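Long-range contacts in monovalent Na+/H+ antiporter subunit A (Dietzia sp. DQ12-45-1b, PDB 7D3U), which probably exchanges sodium ions for protons across the cell membrane, as subunit A of the multi-subunit Mrp antiporter complex: residues P48-A53 and R66-P71; L351-R356 and F422-F427; Q668-A673 and R764-R769. All blocks are in the same frame, centred on the assembly; numbering follows the deposited sequence.

Contact 1: residues P48-A53 and R66-P71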
loop_
_atom_site.group_PDB
_atom_site.type_symbol
_atom_site.label_atom_id
_atom_site.label_comp_id
_atom_site.label_asym_id
_atom_site.label_seq_id
_atom_site.Cartn_x
_atom_site.Cartn_y
_atom_site.Cartn_z
ATOM N N PRO B 48 1.794 55.959 -3.515
ATOM C CA PRO B 48 2.876 56.516 -4.333
ATOM C C PRO B 48 3.222 55.628 -5.518
ATOM O O PRO B 48 2.873 54.447 -5.577
ATOM C CB PRO B 48 4.045 56.611 -3.350
ATOM C CG PRO B 48 3.388 56.820 -2.035
ATOM C CD PRO B 48 2.090 56.051 -2.075
ATOM N N VAL B 49 3.935 56.224 -6.476
ATOM C CA VAL B 49 4.227 55.552 -7.734
ATOM C C VAL B 49 5.095 54.317 -7.533
ATOM O O VAL B 49 5.128 53.439 -8.398
ATOM C CB VAL B 49 4.892 56.552 -8.708
ATOM C CG1 VAL B 49 6.165 57.122 -8.104
ATOM C CG2 VAL B 49 5.149 55.920 -10.073
ATOM N N ASP B 50 5.797 54.214 -6.403
ATOM C CA ASP B 50 6.646 53.051 -6.129
ATOM C C ASP B 50 6.622 52.779 -4.625
ATOM O O ASP B 50 7.383 53.378 -3.861
ATOM C CB ASP B 50 8.064 53.274 -6.637
ATOM C CG ASP B 50 8.847 51.981 -6.770
ATOM O OD1 ASP B 50 8.508 50.999 -6.077
ATOM O OD2 ASP B 50 9.808 51.948 -7.567
ATOM N N THR B 51 5.744 51.869 -4.211
ATOM C CA THR B 51 5.670 51.407 -2.833
ATOM C C THR B 51 5.879 49.902 -2.802
ATOM O O THR B 51 5.408 49.183 -3.687
ATOM C CB THR B 51 4.325 51.743 -2.189
ATOM O OG1 THR B 51 3.270 51.134 -2.943
ATOM C CG2 THR B 51 4.112 53.235 -2.164
ATOM N N VAL B 52 6.583 49.429 -1.779
ATOM C CA VAL B 52 6.861 48.011 -1.608
ATOM C C VAL B 52 6.342 47.600 -0.238
ATOM O O VAL B 52 6.966 47.904 0.787
ATOM C CB VAL B 52 8.355 47.694 -1.746
ATOM C CG1 VAL B 52 8.608 46.242 -1.407
ATOM C CG2 VAL B 52 8.831 48.007 -3.152
ATOM N N ALA B 53 5.202 46.921 -0.218
ATOM C CA ALA B 53 4.651 46.348 1.000
ATOM C C ALA B 53 4.926 44.853 1.012
ATOM O O ALA B 53 4.755 44.174 -0.005
ATOM C CB ALA B 53 3.149 46.611 1.105
ATOM N N ARG B 66 5.064 39.863 -0.919
ATOM C CA ARG B 66 5.713 41.145 -1.166
ATOM C C ARG B 66 5.138 41.740 -2.442
ATOM O O ARG B 66 5.446 41.273 -3.543
ATOM C CB ARG B 66 7.226 40.969 -1.272
ATOM C CG ARG B 66 7.989 42.222 -1.651
ATOM C CD ARG B 66 9.482 41.961 -1.594
ATOM N NE ARG B 66 10.245 42.918 -2.388
ATOM C CZ ARG B 66 10.996 43.884 -1.872
ATOM N NH1 ARG B 66 11.085 44.025 -0.557
ATOM N NH2 ARG B 66 11.656 44.709 -2.671
ATOM N N LEU B 67 4.305 42.762 -2.294
ATOM C CA LEU B 67 3.677 43.427 -3.424
ATOM C C LEU B 67 4.426 44.710 -3.751
ATOM O O LEU B 67 4.796 45.472 -2.853
ATOM C CB LEU B 67 2.213 43.747 -3.124
ATOM C CG LEU B 67 1.405 42.683 -2.386
ATOM C CD1 LEU B 67 -0.022 43.156 -2.217
ATOM C CD2 LEU B 67 1.439 41.355 -3.117
ATOM N N SER B 68 4.647 44.944 -5.040
ATOM C CA SER B 68 5.293 46.154 -5.517
ATOM C C SER B 68 4.434 46.783 -6.601
ATOM O O SER B 68 3.731 46.088 -7.337
ATOM C CB SER B 68 6.695 45.877 -6.062
ATOM O OG SER B 68 7.089 46.876 -6.982
ATOM N N LEU B 69 4.503 48.106 -6.698
ATOM C CA LEU B 69 3.666 48.874 -7.612
ATOM C C LEU B 69 4.534 49.746 -8.511
ATOM O O LEU B 69 4.295 50.940 -8.683
ATOM C CB LEU B 69 2.652 49.706 -6.831
ATOM C CG LEU B 69 1.716 50.644 -7.600
ATOM C CD1 LEU B 69 0.822 49.850 -8.522
ATOM C CD2 LEU B 69 0.877 51.469 -6.645
ATOM N N ASP B 70 5.577 49.150 -9.092
ATOM C CA ASP B 70 6.380 49.857 -10.076
ATOM C C ASP B 70 5.488 50.321 -11.226
ATOM O O ASP B 70 4.429 49.740 -11.470
ATOM C CB ASP B 70 7.507 48.958 -10.586
ATOM C CG ASP B 70 7.004 47.636 -11.121
ATOM O OD1 ASP B 70 5.879 47.237 -10.757
ATOM O OD2 ASP B 70 7.735 46.991 -11.900
ATOM N N PRO B 71 5.889 51.377 -11.940
ATOM C CA PRO B 71 4.974 51.995 -12.916
ATOM C C PRO B 71 4.391 51.035 -13.939
ATOM O O PRO B 71 3.265 51.257 -14.404
ATOM C CB PRO B 71 5.853 53.059 -13.578
ATOM C CG PRO B 71 6.839 53.417 -12.530
ATOM C CD PRO B 71 7.147 52.134 -11.820
#
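The amide N of Leu-67 meets the carbonyl O of Ala-53 at 2.7 Å, and the return bond from Ala-53 N to Leu-67 O measures 3.0 Å. These two bonds define a hydrogen-bonded pair of the antiparallel beta hairpin formed by strands 52-56 and 63-68. Val-52 and Ser-68, the neighbouring non-hydrogen-bonded pair, have no backbone hydrogen bonds between them. Instead, Thr-51 O receives Ser-68 CA at 3.5 Å in a CA-H...O contact and a weak bond from Leu-69 N, so pairing fades where the strand ends.

Ala-53 and Leu-67 share one face of the hairpin. Leu-67 packs against Thr-4 and Leu-7 of helix 2-23, a setting that suits a branched apolar side chain, and a bound detergent lies nearby. On the face of Val-52 and Ser-68, the long chain of Arg-66 stays extended from CG to NE (chi2 175°), carrying its guanidinium past the Val-52 side chain and on to a salt bridge with Asp-122.

Beyond the strand, Asp-70 takes the N-cap of helix 71-94, where a carboxylate is favourable, and its carboxylate also forms a salt bridge with Arg-252. Pro-71 follows in the first turn, where an amide N-H would find no partner a turn earlier, and its CG rests 3.9 Å from Val-49 CG2. Val-52 CG1 sits over the centre of the Arg-66 guanidinium, 3.3 Å above its plane.

Contact 2: residues L351-R356 and F422-F427; sequences LPRLYR and FLLGGF
Arg-353 and Leu-424 mark the closest backbone approach, 5.1 Å from CA to CA, between two pieces of chain that run in roughly opposite directions (151° apart) without a hydrogen bond between them. Segment 351-356 belongs to the loop joining helices 312-341 and 362-373, whereas 422-427 carries helix 402-423 to its end. Leu-424 is the first residue there to leave helical geometry, and Gly-425 follows with a positive phi of 139°, where a side chain would collide with the preceding carbonyl oxygen. Glycine therefore lets the chain swing away from the helix beside the arginine.

The side chains of Arg-353 and Leu-424 lie alongside each other, pointing the same way. Arginine suits this place because its chain, extended from CG to NE (chi2 -178°), can run along the leucine and turn one guanidinium face to it, although the model is too tight here for the closeness to carry weight. Tyr-355 lies at a slant to the leucine, with CE1 3.9 Å from Leu-424 CB. The tyrosine is the centre of an inverse gamma turn, and its OH accepts a weak bond of 3.3 Å from Arg-353 NH1. At the edge of the Tyr-355 ring, near its plane, CD1 comes within 4.5 Å of Leu-423 O.

Leu-354 and Leu-423 both reach Val-365 of helix 362-373, so the apolar residues tie the loop and the helix end to a common neighbour. With no polar bond crossing between the segments, cohesion in this surface contact probably rests on carbon surfaces lying against each other, while the weak arginine-tyrosine bond may help to orient the two side chains within their own loop.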
loop_
_atom_site.group_PDB
_atom_site.type_symbol
_atom_site.label_atom_id
_atom_site.label_comp_id
_atom_site.label_asym_id
_atom_site.label_seq_id
_atom_site.Cartn_x
_atom_site.Cartn_y
_atom_site.Cartn_z
ATOM N N LEU B 351 -26.717 37.619 -40.959
ATOM C CA LEU B 351 -27.265 38.860 -40.428
ATOM C C LEU B 351 -26.857 40.027 -41.315
ATOM O O LEU B 351 -25.679 40.147 -41.679
ATOM C CB LEU B 351 -26.796 39.101 -38.992
ATOM C CG LEU B 351 -27.740 39.950 -38.139
ATOM C CD1 LEU B 351 -29.131 39.343 -38.117
ATOM C CD2 LEU B 351 -27.202 40.104 -36.728
ATOM N N PRO B 352 -27.795 40.889 -41.701
ATOM C CA PRO B 352 -27.420 42.113 -42.414
ATOM C C PRO B 352 -26.417 42.917 -41.604
ATOM O O PRO B 352 -26.477 42.954 -40.372
ATOM C CB PRO B 352 -28.753 42.852 -42.571
ATOM C CG PRO B 352 -29.784 41.775 -42.514
ATOM C CD PRO B 352 -29.253 40.762 -41.545
ATOM N N ARG B 353 -25.471 43.539 -42.305
ATOM C CA ARG B 353 -24.393 44.291 -41.673
ATOM C C ARG B 353 -24.933 45.259 -40.629
ATOM O O ARG B 353 -26.023 45.816 -40.784
ATOM C CB ARG B 353 -23.596 45.052 -42.733
ATOM C CG ARG B 353 -22.810 44.173 -43.695
ATOM C CD ARG B 353 -22.003 44.992 -44.691
ATOM N NE ARG B 353 -21.309 44.140 -45.653
ATOM C CZ ARG B 353 -20.626 44.595 -46.699
ATOM N NH1 ARG B 353 -20.538 45.898 -46.919
ATOM N NH2 ARG B 353 -20.028 43.745 -47.524
ATOM N N LEU B 354 -24.157 45.447 -39.560
ATOM C CA LEU B 354 -24.594 46.200 -38.387
ATOM C C LEU B 354 -25.103 47.595 -38.728
ATOM O O LEU B 354 -25.908 48.156 -37.978
ATOM C CB LEU B 354 -23.464 46.298 -37.358
ATOM C CG LEU B 354 -23.297 45.139 -36.367
ATOM C CD1 LEU B 354 -23.177 43.791 -37.061
ATOM C CD2 LEU B 354 -22.100 45.380 -35.466
ATOM N N TYR B 355 -24.657 48.168 -39.846
ATOM C CA TYR B 355 -25.206 49.460 -40.236
ATOM C C TYR B 355 -26.517 49.270 -40.992
ATOM O O TYR B 355 -26.746 49.880 -42.040
ATOM C CB TYR B 355 -24.188 50.273 -41.050
ATOM C CG TYR B 355 -23.815 49.721 -42.411
ATOM C CD1 TYR B 355 -23.015 48.595 -42.533
ATOM C CD2 TYR B 355 -24.236 50.353 -43.575
ATOM C CE1 TYR B 355 -22.662 48.104 -43.776
ATOM C CE2 TYR B 355 -23.893 49.865 -44.819
ATOM C CZ TYR B 355 -23.106 48.740 -44.913
ATOM O OH TYR B 355 -22.757 48.248 -46.150
ATOM N N ARG B 356 -27.397 48.435 -40.440
ATOM C CA ARG B 356 -28.797 48.404 -40.834
ATOM C C ARG B 356 -29.570 49.190 -39.785
ATOM O O ARG B 356 -30.271 50.154 -40.105
ATOM C CB ARG B 356 -29.309 46.967 -40.947
ATOM N N PHE B 422 -15.341 42.519 -40.130
ATOM C CA PHE B 422 -16.136 42.616 -38.912
ATOM C C PHE B 422 -17.185 43.711 -39.037
ATOM O O PHE B 422 -18.375 43.479 -38.794
ATOM C CB PHE B 422 -15.218 42.883 -37.716
ATOM C CG PHE B 422 -15.873 42.679 -36.381
ATOM C CD1 PHE B 422 -16.825 43.565 -35.913
ATOM C CD2 PHE B 422 -15.519 41.608 -35.586
ATOM C CE1 PHE B 422 -17.421 43.376 -34.689
ATOM C CE2 PHE B 422 -16.109 41.417 -34.359
ATOM C CZ PHE B 422 -17.061 42.302 -33.909
ATOM N N LEU B 423 -16.757 44.919 -39.405
ATOM C CA LEU B 423 -17.685 46.045 -39.443
ATOM C C LEU B 423 -18.781 45.825 -40.481
ATOM O O LEU B 423 -19.926 46.246 -40.282
ATOM C CB LEU B 423 -16.919 47.341 -39.717
ATOM C CG LEU B 423 -17.651 48.687 -39.648
ATOM C CD1 LEU B 423 -18.270 49.073 -40.985
ATOM C CD2 LEU B 423 -18.701 48.685 -38.543
ATOM N N LEU B 424 -18.455 45.165 -41.589
ATOM C CA LEU B 424 -19.417 44.935 -42.659
ATOM C C LEU B 424 -19.176 43.568 -43.278
ATOM O O LEU B 424 -18.045 43.243 -43.650
ATOM C CB LEU B 424 -19.330 46.031 -43.729
ATOM C CG LEU B 424 -18.011 46.182 -44.495
ATOM C CD1 LEU B 424 -17.902 45.144 -45.601
ATOM C CD2 LEU B 424 -17.877 47.587 -45.058
ATOM N N GLY B 425 -20.230 42.776 -43.384
ATOM C CA GLY B 425 -20.156 41.464 -44.000
ATOM C C GLY B 425 -20.968 40.434 -43.241
ATOM O O GLY B 425 -21.179 40.534 -42.032
ATOM N N GLY B 426 -21.441 39.423 -43.966
ATOM C CA GLY B 426 -22.199 38.354 -43.336
ATOM C C GLY B 426 -21.302 37.506 -42.452
ATOM O O GLY B 426 -20.223 37.071 -42.872
ATOM N N PHE B 427 -21.749 37.264 -41.224
ATOM C CA PHE B 427 -20.971 36.544 -40.222
ATOM C C PHE B 427 -21.572 35.173 -39.922
ATOM O O PHE B 427 -21.601 34.730 -38.773
ATOM C CB PHE B 427 -20.855 37.366 -38.943
#

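Contact 3: residues Q668-A673 and R764-R769; sequences QRLPRA and RALPRR
A bend in the Arg-669 chain at chi3 (129°) turns NE onto Leu-766 O at 2.7 Å, and a tighter bend in Arg-769 (chi3 55°) brings its own NE to Leu-670 O at 2.9 Å. Each arginine reaches back across the contact to a backbone carbonyl of the other segment, a task for which a long chain with an N-H near its end is well suited. The first oxygen points almost straight at its donor; the second is approached from above the carbonyl plane. Arg-769 is gripped again through its backbone N, bonded at 3.1 Å to Gln-668 O in the plane of that carbonyl.

These bonds join the loops that follow helices 646-667 and 739-762, both predicted to span the membrane, in the regions related to MBH subunits D and E. Arg-669 NH1 also binds the carbonyls of Leu-665 and Leu-912, Arg-768 forms a salt bridge with Asp-841, and Val-91 of subunit C packs on Arg-669. Arg-672 turns its polar end to Ser-95 of subunit G.

Beside the polar bonds Leu-670 CD2 meets Leu-766 CD1 at 4.0 Å, the two leucines crossing at about a right angle. The Arg-672 and Arg-769 guanidinium planes stand 78° apart. Arg-672 CG lies over one face of the Arg-769 guanidinium, and Arg-672 NE is 3.0 Å from Arg-769 NH2, a close, unbonded approach of like charges.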
loop_
_atom_site.group_PDB
_atom_site.type_symbol
_atom_site.label_atom_id
_atom_site.label_comp_id
_atom_site.label_asym_id
_atom_site.label_seq_id
_atom_site.Cartn_x
_atom_site.Cartn_y
_atom_site.Cartn_z
ATOM N N GLN B 668 -9.178 -30.774 2.879
ATOM C CA GLN B 668 -10.351 -31.623 2.725
ATOM C C GLN B 668 -11.426 -30.983 1.855
ATOM O O GLN B 668 -12.415 -31.651 1.535
ATOM C CB GLN B 668 -10.933 -31.971 4.094
ATOM C CG GLN B 668 -11.782 -30.873 4.698
ATOM C CD GLN B 668 -12.126 -31.144 6.143
ATOM O OE1 GLN B 668 -11.537 -32.015 6.778
ATOM N NE2 GLN B 668 -13.087 -30.399 6.673
ATOM N N ARG B 669 -11.258 -29.718 1.467
ATOM C CA ARG B 669 -12.215 -29.021 0.619
ATOM C C ARG B 669 -11.737 -28.844 -0.815
ATOM O O ARG B 669 -12.555 -28.543 -1.690
ATOM C CB ARG B 669 -12.528 -27.640 1.202
ATOM C CG ARG B 669 -12.716 -27.634 2.701
ATOM C CD ARG B 669 -12.938 -26.229 3.220
ATOM N NE ARG B 669 -14.126 -26.149 4.060
ATOM C CZ ARG B 669 -14.164 -26.511 5.336
ATOM N NH1 ARG B 669 -13.073 -26.978 5.926
ATOM N NH2 ARG B 669 -15.290 -26.406 6.025
ATOM N N LEU B 670 -10.453 -29.015 -1.071
ATOM C CA LEU B 670 -9.836 -28.777 -2.364
ATOM C C LEU B 670 -9.554 -30.093 -3.074
ATOM O O LEU B 670 -9.554 -31.158 -2.451
ATOM C CB LEU B 670 -8.538 -27.986 -2.181
ATOM C CG LEU B 670 -8.704 -26.628 -1.502
ATOM C CD1 LEU B 670 -7.362 -26.080 -1.078
ATOM C CD2 LEU B 670 -9.406 -25.657 -2.426
ATOM N N PRO B 671 -9.317 -30.063 -4.387
ATOM C CA PRO B 671 -9.053 -31.308 -5.119
ATOM C C PRO B 671 -7.800 -32.009 -4.618
ATOM O O PRO B 671 -7.036 -31.496 -3.799
ATOM C CB PRO B 671 -8.894 -30.844 -6.571
ATOM C CG PRO B 671 -8.635 -29.377 -6.484
ATOM C CD PRO B 671 -9.419 -28.917 -5.304
ATOM N N ARG B 672 -7.590 -33.218 -5.141
ATOM C CA ARG B 672 -6.536 -34.083 -4.629
ATOM C C ARG B 672 -5.169 -33.741 -5.200
ATOM O O ARG B 672 -4.154 -33.961 -4.532
ATOM C CB ARG B 672 -6.867 -35.544 -4.929
ATOM C CG ARG B 672 -8.111 -36.050 -4.226
ATOM C CD ARG B 672 -7.960 -37.506 -3.828
ATOM N NE ARG B 672 -8.755 -37.830 -2.650
ATOM C CZ ARG B 672 -8.670 -38.977 -1.984
ATOM N NH1 ARG B 672 -7.822 -39.915 -2.383
ATOM N NH2 ARG B 672 -9.435 -39.187 -0.921
ATOM N N ALA B 673 -5.113 -33.213 -6.417
ATOM C CA ALA B 673 -3.855 -32.944 -7.093
ATOM C C ALA B 673 -3.712 -31.455 -7.357
ATOM O O ALA B 673 -4.698 -30.765 -7.630
ATOM C CB ALA B 673 -3.759 -33.716 -8.412
ATOM N N ARG B 764 -18.883 -17.944 2.238
ATOM C CA ARG B 764 -19.044 -19.357 2.554
ATOM C C ARG B 764 -17.802 -20.119 2.118
ATOM O O ARG B 764 -17.406 -20.055 0.949
ATOM C CB ARG B 764 -20.283 -19.919 1.867
ATOM C CG ARG B 764 -21.465 -20.146 2.791
ATOM C CD ARG B 764 -21.171 -21.227 3.813
ATOM N NE ARG B 764 -22.198 -21.286 4.849
ATOM C CZ ARG B 764 -22.103 -20.684 6.029
ATOM N NH1 ARG B 764 -23.086 -20.793 6.912
ATOM N NH2 ARG B 764 -21.026 -19.972 6.327
ATOM N N ALA B 765 -17.183 -20.831 3.053
ATOM C CA ALA B 765 -16.058 -21.682 2.703
ATOM C C ALA B 765 -16.523 -22.808 1.789
ATOM O O ALA B 765 -17.691 -23.204 1.801
ATOM C CB ALA B 765 -15.409 -22.256 3.962
ATOM N N LEU B 766 -15.600 -23.309 0.977
ATOM C CA LEU B 766 -15.923 -24.419 0.096
ATOM C C LEU B 766 -16.406 -25.611 0.917
ATOM O O LEU B 766 -15.839 -25.906 1.975
ATOM C CB LEU B 766 -14.704 -24.820 -0.734
ATOM C CG LEU B 766 -14.169 -23.784 -1.716
ATOM C CD1 LEU B 766 -13.165 -24.424 -2.653
ATOM C CD2 LEU B 766 -15.309 -23.164 -2.496
ATOM N N PRO B 767 -17.447 -26.307 0.475
ATOM C CA PRO B 767 -17.885 -27.500 1.200
ATOM C C PRO B 767 -16.862 -28.612 1.059
ATOM O O PRO B 767 -16.100 -28.663 0.091
ATOM C CB PRO B 767 -19.210 -27.871 0.521
ATOM C CG PRO B 767 -19.572 -26.684 -0.330
ATOM C CD PRO B 767 -18.282 -26.045 -0.706
ATOM N N ARG B 768 -16.841 -29.498 2.050
ATOM C CA ARG B 768 -15.911 -30.619 2.022
ATOM C C ARG B 768 -16.142 -31.447 0.768
ATOM O O ARG B 768 -17.266 -31.883 0.500
ATOM C CB ARG B 768 -16.074 -31.473 3.277
ATOM C CG ARG B 768 -15.538 -32.881 3.135
ATOM C CD ARG B 768 -15.506 -33.596 4.472
ATOM N NE ARG B 768 -16.563 -33.139 5.368
ATOM C CZ ARG B 768 -16.352 -32.699 6.603
ATOM N NH1 ARG B 768 -15.122 -32.657 7.091
ATOM N NH2 ARG B 768 -17.372 -32.304 7.351
ATOM N N ARG B 769 -15.078 -31.642 -0.009
ATOM C CA ARG B 769 -15.204 -32.260 -1.322
ATOM C C ARG B 769 -15.800 -33.658 -1.211
ATOM O O ARG B 769 -15.391 -34.465 -0.372
ATOM C CB ARG B 769 -13.837 -32.308 -2.006
ATOM C CG ARG B 769 -13.609 -33.511 -2.896
ATOM C CD ARG B 769 -12.166 -33.575 -3.358
ATOM N NE ARG B 769 -11.234 -33.563 -2.236
ATOM C CZ ARG B 769 -10.676 -34.650 -1.717
ATOM N NH1 ARG B 769 -9.837 -34.547 -0.696
ATOM N NH2 ARG B 769 -10.960 -35.844 -2.219
#

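Overall arrangement
The contacts follow one another along the chain, each closing before the next opens, and none touches another. Contact 1 pairs the strands of the hairpin that precedes helix 71-94. Contact 2, about 46 Å away between centres, joins the loop after helix 312-341 to the end of helix 402-423. Contact 3 lies about 80 Å from contact 1, on the opposite side of the chain's centre, and about 83 Å from contact 2. It links loops after helices 646-667 and 739-762, and it alone of the three meets other subunits. Contacts 1 and 2 lie in the portion related to the antiporter-like subunits of complex I, each joining its own elements, while contact 3 belongs to the MBH-related portion.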